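Local atomic coordinates of PpBBE-like 1 D396N (Physcomitrella patens subsp. patens, PDB entry 6EO5), a protein that acts as a cellobiose oxidase, a flavoenzyme of the berberine bridge enzyme-like family that carries its FAD bi-covalently attached. Residues A[60-63]-A[64-68]; A[97-100]-A[101-104]; A[182-186]-A[187-191]; A[436-439]-A[440-443]. One frame throughout, in Å; residues are numbered along the deposited sequence.

Overall arrangement
Contacts 1 to 3 lie around the FAD-binding part of the chain, and contact 4 stands apart in the berberine-like C-terminal region. Contacts 1 and 2, with centres about 15 Å apart, pack directly against each other: Val-60 CG2 of helix 57-70 meets Phe-102 CZ at 3.7 Å. On another side of the same helix, Gln-61, whose NE2 is hydrogen-bonded to Gly-180 O, packs against Val-182 at the start of contact 3. Contact 2 comes nearest the flavin cofactor, the Met-99 side chain lying about 4 Å from FAD, against about 8 Å for Val-60 and about 12 Å for Val-183. Contact 4 touches none of the others; its nearest atoms are about 14 Å from contact 3, and Tyr-442 is about 9 Å from FAD.

Contact 1: residues A[60-63]-A[64-68]; sequences VQNA and VFCAK
Asn-62 and Cys-66, one helical turn apart, make the side-chain meeting of this stretch. The asparagine amide stands beside the sulfur, with ND2 3.6 Å from SG and OD1 hardly farther, a plain van der Waals approach. Different chi1 settings bring the groups together: Asn-62 carries CG anti to the backbone N (chi1 169°), pitched forward along the helix, whereas the sulfur of Cys-66 is turned back beside its own N (chi1 -74°), 3.3 Å from Asn-62 O. From there SG forms a disulfide with Cys-17, tying this face to helix 14-21, whose Leu-18 packs on both residues. On the buried side, Val-64 lays CG2 alongside the carbonyl of Val-60, 3.4 Å from its O, and both valines rest on Val-176 of strand 170-176. The ring of Phe-65 swings outward, leaving CB to touch Gln-61 O. Four backbone bonds hold the spacing, from the N of Val-64, Phe-65, Cys-66 and Ala-67 to the O four residues earlier; that from Cys-66 N to Asn-62 O measures 2.8 Å. The arrangement is that of a regular alpha helix, here helix 57-70 of the FAD-binding domain, packed against sheet strands on one face and disulfide-linked to the N-terminal helix on another.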
ATOM      1  N   VAL A  60      18.043   2.904  16.557  1.00 79.88           N
ATOM      2  CA  VAL A  60      16.772   3.595  16.376  1.00 76.15           C
ATOM      3  C   VAL A  60      16.535   4.545  17.539  1.00 76.38           C
ATOM      4  O   VAL A  60      16.214   5.723  17.347  1.00 78.36           O
ATOM      5  CB  VAL A  60      15.621   2.586  16.220  1.00 76.20           C
ATOM      6  CG1 VAL A  60      14.290   3.319  16.135  1.00 74.89           C
ATOM      7  CG2 VAL A  60      15.830   1.733  14.983  1.00 73.23           C
ATOM      8  N   GLN A  61      16.723   4.051  18.768  1.00 73.91           N
ATOM      9  CA  GLN A  61      16.600   4.903  19.946  1.00 69.79           C
ATOM     10  C   GLN A  61      17.559   6.086  19.891  1.00 77.54           C
ATOM     11  O   GLN A  61      17.217   7.188  20.347  1.00 74.14           O
ATOM     12  CB  GLN A  61      16.835   4.076  21.204  1.00 67.61           C
ATOM     13  CG  GLN A  61      15.648   3.211  21.566  1.00 72.25           C
ATOM     14  CD  GLN A  61      15.994   2.109  22.538  1.00 74.65           C
ATOM     15  OE1 GLN A  61      17.049   1.470  22.422  1.00 79.01           O
ATOM     16  NE2 GLN A  61      15.102   1.866  23.501  1.00 68.19           N
ATOM     17  N   ASN A  62      18.752   5.886  19.324  1.00 77.32           N
ATOM     18  CA  ASN A  62      19.696   6.987  19.195  1.00 75.36           C
ATOM     19  C   ASN A  62      19.170   8.049  18.245  1.00 81.02           C
ATOM     20  O   ASN A  62      19.223   9.248  18.547  1.00 82.42           O
ATOM     21  CB  ASN A  62      21.044   6.476  18.705  1.00 77.55           C
ATOM     22  CG  ASN A  62      21.966   7.601  18.301  1.00 82.64           C
ATOM     23  OD1 ASN A  62      21.983   8.022  17.147  1.00 85.02           O
ATOM     24  ND2 ASN A  62      22.728   8.109  19.259  1.00 85.88           N
ATOM     25  N   ALA A  63      18.670   7.626  17.077  1.00 81.55           N
ATOM     26  CA  ALA A  63      18.136   8.580  16.108  1.00 78.15           C
ATOM     27  C   ALA A  63      16.968   9.369  16.695  1.00 73.82           C
ATOM     28  O   ALA A  63      16.884  10.588  16.516  1.00 69.11           O
ATOM     29  CB  ALA A  63      17.717   7.852  14.828  1.00 70.22           C
ATOM     30  N   VAL A  64      16.071   8.693  17.414  1.00 70.81           N
ATOM     31  CA  VAL A  64      14.932   9.377  18.018  1.00 71.40           C
ATOM     32  C   VAL A  64      15.403  10.359  19.085  1.00 79.27           C
ATOM     33  O   VAL A  64      14.865  11.466  19.214  1.00 80.07           O
ATOM     34  CB  VAL A  64      13.939   8.349  18.590  1.00 71.11           C
ATOM     35  CG1 VAL A  64      12.847   9.044  19.394  1.00 71.26           C
ATOM     36  CG2 VAL A  64      13.339   7.515  17.465  1.00 69.95           C
ATOM     37  N   PHE A  65      16.414   9.975  19.863  1.00 81.31           N
ATOM     38  CA  PHE A  65      16.942  10.887  20.870  1.00 78.74           C
ATOM     39  C   PHE A  65      17.639  12.078  20.217  1.00 82.33           C
ATOM     40  O   PHE A  65      17.431  13.231  20.616  1.00 80.84           O
ATOM     41  CB  PHE A  65      17.894  10.135  21.801  1.00 78.69           C
ATOM     42  CG  PHE A  65      18.627  11.024  22.766  1.00 83.68           C
ATOM     43  CD1 PHE A  65      18.060  11.364  23.983  1.00 82.61           C
ATOM     44  CD2 PHE A  65      19.884  11.526  22.452  1.00 85.96           C
ATOM     45  CE1 PHE A  65      18.732  12.192  24.864  1.00 82.70           C
ATOM     46  CE2 PHE A  65      20.558  12.352  23.330  1.00 83.21           C
ATOM     47  CZ  PHE A  65      19.984  12.684  24.535  1.00 81.15           C
ATOM     48  N   CYS A  66      18.468  11.816  19.205  1.00 81.11           N
ATOM     49  CA  CYS A  66      19.254  12.879  18.587  1.00 80.31           C
ATOM     50  C   CYS A  66      18.386  13.869  17.826  1.00 84.11           C
ATOM     51  O   CYS A  66      18.728  15.056  17.743  1.00 85.82           O
ATOM     52  CB  CYS A  66      20.300  12.280  17.649  1.00 84.12           C
ATOM     53  SG  CYS A  66      21.681  11.509  18.520  1.00 99.07           S
ATOM     54  N   ALA A  67      17.288  13.408  17.235  1.00 81.17           N
ATOM     55  CA  ALA A  67      16.435  14.332  16.505  1.00 78.66           C
ATOM     56  C   ALA A  67      15.733  15.279  17.460  1.00 80.39           C
ATOM     57  O   ALA A  67      15.557  16.464  17.150  1.00 81.18           O
ATOM     58  CB  ALA A  67      15.425  13.564  15.659  1.00 75.71           C
ATOM     59  N   LYS A  68      15.333  14.774  18.630  1.00 78.31           N
ATOM     60  CA  LYS A  68      14.714  15.625  19.641  1.00 76.86           C
ATOM     61  C   LYS A  68      15.701  16.658  20.169  1.00 84.54           C
ATOM     62  O   LYS A  68      15.325  17.804  20.439  1.00 86.64           O
ATOM     63  CB  LYS A  68      14.174  14.766  20.784  1.00 77.08           C
ATOM     64  CG  LYS A  68      12.991  13.907  20.411  1.00 72.52           C
ATOM     65  CD  LYS A  68      12.362  13.266  21.632  1.00 76.35           C
ATOM     66  CE  LYS A  68      13.202  12.124  22.164  1.00 81.00           C
ATOM     67  NZ  LYS A  68      12.693  11.675  23.490  1.00 80.10           N
TER

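Contact 2: residues A[97-100]-A[101-104]; sequences VDME and GFKQ
The backbone from Met-99 to Phe-102 folds into a type I beta turn, closed by a hydrogen bond from Phe-102 N to Met-99 O of 3.1 Å whose donor sits above the carbonyl plane. The side chains of these two end residues meet inside the turn's buried flank. The methionine chain is bent at chi2 (-66°) and again at chi3 (-77°), which curls its terminal methyl over the phenylalanine ring. CE thus lies 3.6 Å from the ring centroid, almost on the ring normal, a CH-pi contact over the face. The sulfur follows at a slant, SD being 4.6 Å from the same centroid, and completes a Met-aromatic pair. Thr-209 of strand 207-217 touches both side chains, and helix 57-70 adjoins the pair as well. Replacing Phe-102 by an alanine would probably leave the Met-99 methyl without the ring face it rests on and open a gap beside Thr-209. At the entry to the turn, Asp-98 OD1 accepts from Glu-100 N at 2.8 Å, while its other oxygen is held in a salt bridge by Arg-77. On the outer side Lys-103 curls back so that CE lies against Glu-100 O; Lys-103 NZ remains 5.2 Å from Glu-100 OE2, so any attraction between the two charges is at most long-range. Overall this is an Asx turn running into a type I beta turn, placed where strand 95-98 leaves its sheet beside the FAD site.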
ATOM      1  N   VAL A  97      15.072   7.986   8.875  1.00 66.04           N
ATOM      2  CA  VAL A  97      15.548   6.772   9.535  1.00 61.76           C
ATOM      3  C   VAL A  97      15.211   5.601   8.615  1.00 61.46           C
ATOM      4  O   VAL A  97      14.155   4.976   8.722  1.00 59.95           O
ATOM      5  CB  VAL A  97      14.933   6.614  10.917  1.00 62.95           C
ATOM      6  CG1 VAL A  97      15.498   5.370  11.612  1.00 61.31           C
ATOM      7  CG2 VAL A  97      15.165   7.875  11.722  1.00 59.34           C
ATOM      8  N   ASP A  98      16.124   5.297   7.696  1.00 60.57           N
ATOM      9  CA  ASP A  98      15.937   4.206   6.746  1.00 63.92           C
ATOM     10  C   ASP A  98      16.123   2.866   7.456  1.00 66.07           C
ATOM     11  O   ASP A  98      17.207   2.574   7.967  1.00 65.71           O
ATOM     12  CB  ASP A  98      16.916   4.364   5.585  1.00 65.21           C
ATOM     13  CG  ASP A  98      16.710   3.333   4.493  1.00 71.00           C
ATOM     14  OD1 ASP A  98      16.607   2.124   4.793  1.00 70.02           O
ATOM     15  OD2 ASP A  98      16.660   3.739   3.318  1.00 70.21           O
ATOM     16  N   MET A  99      15.070   2.048   7.473  1.00 65.60           N
ATOM     17  CA  MET A  99      15.039   0.814   8.245  1.00 67.55           C
ATOM     18  C   MET A  99      15.530  -0.404   7.456  1.00 69.91           C
ATOM     19  O   MET A  99      15.184  -1.541   7.803  1.00 65.69           O
ATOM     20  CB  MET A  99      13.623   0.574   8.769  1.00 64.68           C
ATOM     21  CG  MET A  99      13.169   1.637   9.740  1.00 68.61           C
ATOM     22  SD  MET A  99      14.134   1.598  11.265  1.00 72.70           S
ATOM     23  CE  MET A  99      13.403   0.171  12.081  1.00 66.87           C
ATOM     24  N   GLU A 100      16.351  -0.183   6.426  1.00 69.22           N
ATOM     25  CA  GLU A 100      16.774  -1.246   5.521  1.00 67.81           C
ATOM     26  C   GLU A 100      17.478  -2.392   6.239  1.00 74.26           C
ATOM     27  O   GLU A 100      17.481  -3.526   5.743  1.00 72.65           O
ATOM     28  CB  GLU A 100      17.694  -0.628   4.483  1.00 74.46           C
ATOM     29  CG  GLU A 100      18.239  -1.518   3.423  1.00 80.75           C
ATOM     30  CD  GLU A 100      19.072  -0.707   2.455  1.00 94.69           C
ATOM     31  OE1 GLU A 100      19.815   0.198   2.925  1.00 87.75           O
ATOM     32  OE2 GLU A 100      18.948  -0.946   1.233  1.00104.95           O
ATOM     33  N   GLY A 101      18.088  -2.120   7.393  1.00 74.08           N
ATOM     34  CA  GLY A 101      18.836  -3.119   8.122  1.00 64.85           C
ATOM     35  C   GLY A 101      18.022  -4.065   8.968  1.00 68.70           C
ATOM     36  O   GLY A 101      18.588  -4.959   9.603  1.00 72.96           O
ATOM     37  N   PHE A 102      16.703  -3.913   9.000  1.00 70.31           N
ATOM     38  CA  PHE A 102      15.842  -4.766   9.819  1.00 71.25           C
ATOM     39  C   PHE A 102      15.203  -5.814   8.913  1.00 75.53           C
ATOM     40  O   PHE A 102      14.092  -5.628   8.407  1.00 74.65           O
ATOM     41  CB  PHE A 102      14.799  -3.934  10.548  1.00 66.86           C
ATOM     42  CG  PHE A 102      15.351  -3.158  11.698  1.00 66.78           C
ATOM     43  CD1 PHE A 102      16.207  -2.092  11.482  1.00 69.51           C
ATOM     44  CD2 PHE A 102      15.010  -3.488  13.000  1.00 69.53           C
ATOM     45  CE1 PHE A 102      16.723  -1.366  12.547  1.00 70.15           C
ATOM     46  CE2 PHE A 102      15.517  -2.767  14.076  1.00 68.91           C
ATOM     47  CZ  PHE A 102      16.377  -1.708  13.848  1.00 70.66           C
ATOM     48  N   LYS A 103      15.912  -6.937   8.716  1.00 73.00           N
ATOM     49  CA  LYS A 103      15.454  -8.024   7.857  1.00 66.84           C
ATOM     50  C   LYS A 103      15.301  -9.329   8.633  1.00 70.28           C
ATOM     51  O   LYS A 103      15.447 -10.417   8.066  1.00 67.73           O
ATOM     52  CB  LYS A 103      16.400  -8.213   6.673  1.00 62.67           C
ATOM     53  CG  LYS A 103      16.630  -6.944   5.866  1.00 70.87           C
ATOM     54  CD  LYS A 103      15.910  -6.962   4.530  1.00 66.02           C
ATOM     55  CE  LYS A 103      15.995  -5.595   3.842  1.00 68.01           C
ATOM     56  NZ  LYS A 103      17.005  -5.505   2.746  1.00 72.16           N
ATOM     57  N   GLN A 104      14.990  -9.242   9.927  1.00 67.98           N
ATOM     58  CA  GLN A 104      14.827 -10.451  10.717  1.00 67.16           C
ATOM     59  C   GLN A 104      13.644 -11.260  10.198  1.00 71.91           C
ATOM     60  O   GLN A 104      12.578 -10.712   9.907  1.00 76.04           O
ATOM     61  CB  GLN A 104      14.664 -10.116  12.210  1.00 67.44           C
ATOM     62  CG  GLN A 104      13.485  -9.240  12.611  1.00 75.44           C
ATOM     63  CD  GLN A 104      13.827  -7.740  12.674  1.00 79.16           C
ATOM     64  OE1 GLN A 104      14.560  -7.209  11.827  1.00 74.93           O
ATOM     65  NE2 GLN A 104      13.289  -7.058  13.682  1.00 87.37           N
TER

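Contact 3: residues A[182-186]-A[187-191]; sequences VVTAN and AQKNK
Asn-186 forms an Asx turn through Gln-188 N, and Lys-189 N adds a second bond to the same oxygen, at the bend between strand 182-186 and helix 191-200. The asparagine holds CG between its backbone N and carbonyl carbon (chi1 51°), which folds the side chain over the following peptides. OD1 then grips two amides: Gln-188 N at 2.8 Å, in the carbonyl plane and on a lone pair, and Lys-189 N at the same distance but from above that plane. Its ND2 is taken by Glu-172 of the neighbouring strand 170-176, so both ends of the amide are engaged and its rotation is fixed. The backbone closes the loop in return, Asn-186 N donating to Lys-189 O at 3.0 Å. A leucine in place of Asn-186 would probably leave the N-H groups of Gln-188 and Lys-189 without their shared acceptor and Glu-172 without its amide mate.

Farther back along the strand, the extended Lys-189 chain runs past Thr-184, its CD 4.1 Å from Thr-184 CB. Asn-190 approaches the strand on another side, crossing Val-183 at about a right angle, and Trp-456 of helix 446-456 packs on both. The asparagine stands at the N-cap position of helix 191-200, yet its amide is directed to the strand: ND2 donates to Thr-184 O at 2.9 Å, reaching that oxygen from 33° outside the carbonyl plane.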
ATOM      1  N   VAL A 182      11.162   0.996  23.965  1.00 74.51           N
ATOM      2  CA  VAL A 182      10.680  -0.048  23.065  1.00 71.31           C
ATOM      3  C   VAL A 182       9.350  -0.570  23.586  1.00 72.61           C
ATOM      4  O   VAL A 182       9.237  -0.964  24.751  1.00 74.92           O
ATOM      5  CB  VAL A 182      11.697  -1.188  22.936  1.00 69.55           C
ATOM      6  CG1 VAL A 182      11.306  -2.092  21.775  1.00 67.32           C
ATOM      7  CG2 VAL A 182      13.082  -0.632  22.748  1.00 71.72           C
ATOM      8  N   VAL A 183       8.348  -0.594  22.718  1.00 70.40           N
ATOM      9  CA  VAL A 183       6.976  -0.918  23.079  1.00 68.64           C
ATOM     10  C   VAL A 183       6.534  -2.140  22.285  1.00 70.17           C
ATOM     11  O   VAL A 183       7.030  -2.403  21.182  1.00 67.85           O
ATOM     12  CB  VAL A 183       6.044   0.285  22.803  1.00 71.74           C
ATOM     13  CG1 VAL A 183       4.695   0.090  23.448  1.00 70.48           C
ATOM     14  CG2 VAL A 183       6.693   1.578  23.276  1.00 73.49           C
ATOM     15  N   THR A 184       5.583  -2.882  22.848  1.00 66.34           N
ATOM     16  CA  THR A 184       4.967  -4.004  22.158  1.00 69.31           C
ATOM     17  C   THR A 184       3.455  -3.820  22.147  1.00 67.73           C
ATOM     18  O   THR A 184       2.859  -3.471  23.169  1.00 71.31           O
ATOM     19  CB  THR A 184       5.364  -5.332  22.816  1.00 73.10           C
ATOM     20  OG1 THR A 184       6.728  -5.624  22.488  1.00 75.06           O
ATOM     21  CG2 THR A 184       4.481  -6.468  22.329  1.00 67.88           C
ATOM     22  N   ALA A 185       2.842  -4.037  20.987  1.00 66.12           N
ATOM     23  CA  ALA A 185       1.412  -3.845  20.807  1.00 65.95           C
ATOM     24  C   ALA A 185       0.821  -5.085  20.161  1.00 65.80           C
ATOM     25  O   ALA A 185       1.318  -5.535  19.122  1.00 64.58           O
ATOM     26  CB  ALA A 185       1.125  -2.613  19.943  1.00 62.51           C
ATOM     27  N   ASN A 186      -0.230  -5.626  20.772  1.00 61.00           N
ATOM     28  CA  ASN A 186      -0.990  -6.753  20.237  1.00 64.90           C
ATOM     29  C   ASN A 186      -2.368  -6.741  20.889  1.00 66.18           C
ATOM     30  O   ASN A 186      -2.730  -5.790  21.588  1.00 66.19           O
ATOM     31  CB  ASN A 186      -0.271  -8.083  20.474  1.00 65.94           C
ATOM     32  CG  ASN A 186       0.137  -8.269  21.926  1.00 69.87           C
ATOM     33  OD1 ASN A 186      -0.704  -8.259  22.837  1.00 67.31           O
ATOM     34  ND2 ASN A 186       1.434  -8.441  22.149  1.00 66.84           N
ATOM     35  N   ALA A 187      -3.135  -7.818  20.681  1.00 69.29           N
ATOM     36  CA  ALA A 187      -4.489  -7.870  21.224  1.00 72.21           C
ATOM     37  C   ALA A 187      -4.517  -7.821  22.753  1.00 76.85           C
ATOM     38  O   ALA A 187      -5.571  -7.539  23.334  1.00 77.65           O
ATOM     39  CB  ALA A 187      -5.210  -9.120  20.720  1.00 64.34           C
ATOM     40  N   GLN A 188      -3.387  -8.066  23.421  1.00 75.71           N
ATOM     41  CA  GLN A 188      -3.313  -7.989  24.877  1.00 77.61           C
ATOM     42  C   GLN A 188      -2.600  -6.733  25.359  1.00 76.42           C
ATOM     43  O   GLN A 188      -3.195  -5.918  26.067  1.00 82.20           O
ATOM     44  CB  GLN A 188      -2.631  -9.237  25.451  1.00 74.75           C
ATOM     45  CG  GLN A 188      -3.558 -10.426  25.575  1.00 82.51           C
ATOM     46  CD  GLN A 188      -3.947 -11.006  24.226  1.00 87.90           C
ATOM     47  OE1 GLN A 188      -3.085 -11.284  23.382  1.00 85.38           O
ATOM     48  NE2 GLN A 188      -5.252 -11.184  24.010  1.00 87.23           N
ATOM     49  N   LYS A 189      -1.339  -6.545  24.983  1.00 71.35           N
ATOM     50  CA  LYS A 189      -0.531  -5.439  25.480  1.00 74.18           C
ATOM     51  C   LYS A 189      -0.745  -4.195  24.608  1.00 74.05           C
ATOM     52  O   LYS A 189      -0.567  -4.250  23.384  1.00 73.09           O
ATOM     53  CB  LYS A 189       0.942  -5.862  25.507  1.00 71.56           C
ATOM     54  CG  LYS A 189       1.831  -5.048  26.440  1.00 79.64           C
ATOM     55  CD  LYS A 189       3.287  -5.500  26.354  1.00 84.60           C
ATOM     56  CE  LYS A 189       4.232  -4.505  27.030  1.00 90.12           C
ATOM     57  NZ  LYS A 189       5.677  -4.881  26.895  1.00 95.23           N
ATOM     58  N   ASN A 190      -1.144  -3.079  25.233  1.00 72.59           N
ATOM     59  CA  ASN A 190      -1.254  -1.782  24.549  1.00 70.21           C
ATOM     60  C   ASN A 190      -2.269  -1.821  23.400  1.00 71.73           C
ATOM     61  O   ASN A 190      -1.959  -1.457  22.264  1.00 67.63           O
ATOM     62  CB  ASN A 190       0.114  -1.319  24.041  1.00 67.64           C
ATOM     63  CG  ASN A 190       1.064  -0.958  25.167  1.00 74.56           C
ATOM     64  OD1 ASN A 190       0.651  -0.392  26.173  1.00 80.16           O
ATOM     65  ND2 ASN A 190       2.339  -1.282  25.005  1.00 71.56           N
ATOM     66  N   LYS A 191      -3.499  -2.252  23.713  1.00 70.72           N
ATOM     67  CA  LYS A 191      -4.530  -2.428  22.688  1.00 67.23           C
ATOM     68  C   LYS A 191      -4.783  -1.153  21.881  1.00 72.16           C
ATOM     69  O   LYS A 191      -5.135  -1.227  20.694  1.00 71.03           O
ATOM     70  CB  LYS A 191      -5.839  -2.891  23.333  1.00 67.79           C
ATOM     71  CG  LYS A 191      -5.690  -4.081  24.268  1.00 79.07           C
ATOM     72  CD  LYS A 191      -7.041  -4.552  24.802  1.00 80.95           C
ATOM     73  CE  LYS A 191      -6.853  -5.671  25.822  1.00 87.89           C
ATOM     74  NZ  LYS A 191      -8.140  -6.294  26.247  1.00 95.26           N
TER

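Contact 4: residues A[436-439]-A[440-443]; sequences MPLS and AYYG
Met-436 packs on Ala-440 and Tyr-441 where a loop leads into the short helix 438-442 of the berberine-like region. The apolar contacts fall on two flanks. On one, the methionine crosses the Tyr-441 side chain at about a right angle: Met-436 CB lies 3.6 Å from Tyr-441 CE2, and Met-436 CG stands near Tyr-441 OH. Bends at chi2 (-54°) and chi3 (-64°) fold the rest of its chain round, bringing CE onto Ala-440 CB, which Pro-437 CG also approaches more loosely. The Tyr-441 ring reaches on to Ala-427, Gln-429 and Asp-433. On the other flank Leu-438 and Tyr-442 lie side by side and point the same way, Leu-438 CD2 4.2 Å from Tyr-442 CE2, while Leu-438 CD2 also sits at the edge of the Tyr-441 ring, near its plane.

The hydrogen bonds between residues 436-439 and 440-443 all join backbone atoms. Ala-440 N donates to Pro-437 O at 2.8 Å and so opens the first turn. Gly-443, whose phi is positive (47°), ends the helix, its N bonding to Ser-439 O at 3.0 Å. Leu-438 O between them accepts twice, both at 2.9 Å: from Tyr-442 N nearly along the C=O axis, and from Tyr-441 N well above the carbonyl plane.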
ATOM      1  N   MET A 436      -6.632  15.142   0.412  1.00 55.65           N
ATOM      2  CA  MET A 436      -7.754  14.505   1.089  1.00 51.07           C
ATOM      3  C   MET A 436      -7.802  14.973   2.540  1.00 53.63           C
ATOM      4  O   MET A 436      -6.760  15.022   3.203  1.00 55.18           O
ATOM      5  CB  MET A 436      -7.642  12.983   1.043  1.00 53.03           C
ATOM      6  CG  MET A 436      -7.807  12.340  -0.332  1.00 50.06           C
ATOM      7  SD  MET A 436      -9.343  12.821  -1.136  1.00 53.94           S
ATOM      8  CE  MET A 436     -10.589  12.140  -0.082  1.00 46.37           C
ATOM      9  N   PRO A 437      -8.966  15.357   3.055  1.00 55.11           N
ATOM     10  CA  PRO A 437      -9.092  15.544   4.502  1.00 49.65           C
ATOM     11  C   PRO A 437      -8.958  14.201   5.215  1.00 50.98           C
ATOM     12  O   PRO A 437      -9.393  13.167   4.705  1.00 51.86           O
ATOM     13  CB  PRO A 437     -10.502  16.117   4.653  1.00 45.19           C
ATOM     14  CG  PRO A 437     -11.247  15.523   3.541  1.00 44.68           C
ATOM     15  CD  PRO A 437     -10.269  15.492   2.380  1.00 49.88           C
ATOM     16  N   LEU A 438      -8.377  14.231   6.418  1.00 50.42           N
ATOM     17  CA  LEU A 438      -8.165  13.009   7.184  1.00 46.64           C
ATOM     18  C   LEU A 438      -9.463  12.249   7.453  1.00 50.51           C
ATOM     19  O   LEU A 438      -9.437  11.017   7.551  1.00 56.45           O
ATOM     20  CB  LEU A 438      -7.459  13.328   8.499  1.00 49.18           C
ATOM     21  CG  LEU A 438      -5.965  13.666   8.437  1.00 55.25           C
ATOM     22  CD1 LEU A 438      -5.372  13.680   9.835  1.00 58.46           C
ATOM     23  CD2 LEU A 438      -5.184  12.698   7.546  1.00 52.87           C
ATOM     24  N   SER A 439     -10.599  12.942   7.567  1.00 46.46           N
ATOM     25  CA  SER A 439     -11.870  12.252   7.756  1.00 46.79           C
ATOM     26  C   SER A 439     -12.164  11.287   6.619  1.00 54.81           C
ATOM     27  O   SER A 439     -12.901  10.309   6.818  1.00 51.29           O
ATOM     28  CB  SER A 439     -13.016  13.254   7.877  1.00 49.95           C
ATOM     29  OG  SER A 439     -13.063  14.129   6.758  1.00 51.05           O
ATOM     30  N   ALA A 440     -11.607  11.541   5.431  1.00 51.42           N
ATOM     31  CA  ALA A 440     -11.827  10.624   4.321  1.00 54.00           C
ATOM     32  C   ALA A 440     -11.086   9.306   4.529  1.00 53.45           C
ATOM     33  O   ALA A 440     -11.529   8.261   4.032  1.00 50.94           O
ATOM     34  CB  ALA A 440     -11.405  11.275   3.012  1.00 44.99           C
ATOM     35  N   TYR A 441      -9.968   9.333   5.256  1.00 52.11           N
ATOM     36  CA  TYR A 441      -9.213   8.111   5.499  1.00 54.84           C
ATOM     37  C   TYR A 441      -9.639   7.411   6.780  1.00 53.25           C
ATOM     38  O   TYR A 441      -9.656   6.180   6.834  1.00 56.04           O
ATOM     39  CB  TYR A 441      -7.714   8.407   5.568  1.00 55.45           C
ATOM     40  CG  TYR A 441      -7.100   8.848   4.260  1.00 56.25           C
ATOM     41  CD1 TYR A 441      -7.155   8.034   3.132  1.00 53.02           C
ATOM     42  CD2 TYR A 441      -6.454  10.075   4.154  1.00 50.62           C
ATOM     43  CE1 TYR A 441      -6.582   8.438   1.937  1.00 51.66           C
ATOM     44  CE2 TYR A 441      -5.881  10.481   2.969  1.00 51.46           C
ATOM     45  CZ  TYR A 441      -5.943   9.658   1.863  1.00 52.37           C
ATOM     46  OH  TYR A 441      -5.365  10.064   0.678  1.00 54.14           O
ATOM     47  N   TYR A 442     -10.014   8.166   7.806  1.00 53.48           N
ATOM     48  CA  TYR A 442     -10.153   7.609   9.136  1.00 52.58           C
ATOM     49  C   TYR A 442     -11.557   7.722   9.722  1.00 56.52           C
ATOM     50  O   TYR A 442     -11.879   6.948  10.630  1.00 55.96           O
ATOM     51  CB  TYR A 442      -9.118   8.266  10.068  1.00 52.53           C
ATOM     52  CG  TYR A 442      -7.685   8.010   9.614  1.00 54.00           C
ATOM     53  CD1 TYR A 442      -7.239   6.710   9.335  1.00 59.65           C
ATOM     54  CD2 TYR A 442      -6.787   9.052   9.439  1.00 52.06           C
ATOM     55  CE1 TYR A 442      -5.924   6.461   8.910  1.00 55.07           C
ATOM     56  CE2 TYR A 442      -5.477   8.815   9.014  1.00 55.20           C
ATOM     57  CZ  TYR A 442      -5.056   7.522   8.746  1.00 58.93           C
ATOM     58  OH  TYR A 442      -3.765   7.292   8.324  1.00 65.12           O
ATOM     59  N   GLY A 443     -12.392   8.646   9.234  1.00 53.02           N
ATOM     60  CA  GLY A 443     -13.812   8.669   9.585  1.00 51.87           C
ATOM     61  C   GLY A 443     -14.121   8.522  11.072  1.00 59.60           C
ATOM     62  O   GLY A 443     -13.610   9.273  11.913  1.00 59.28           O
TER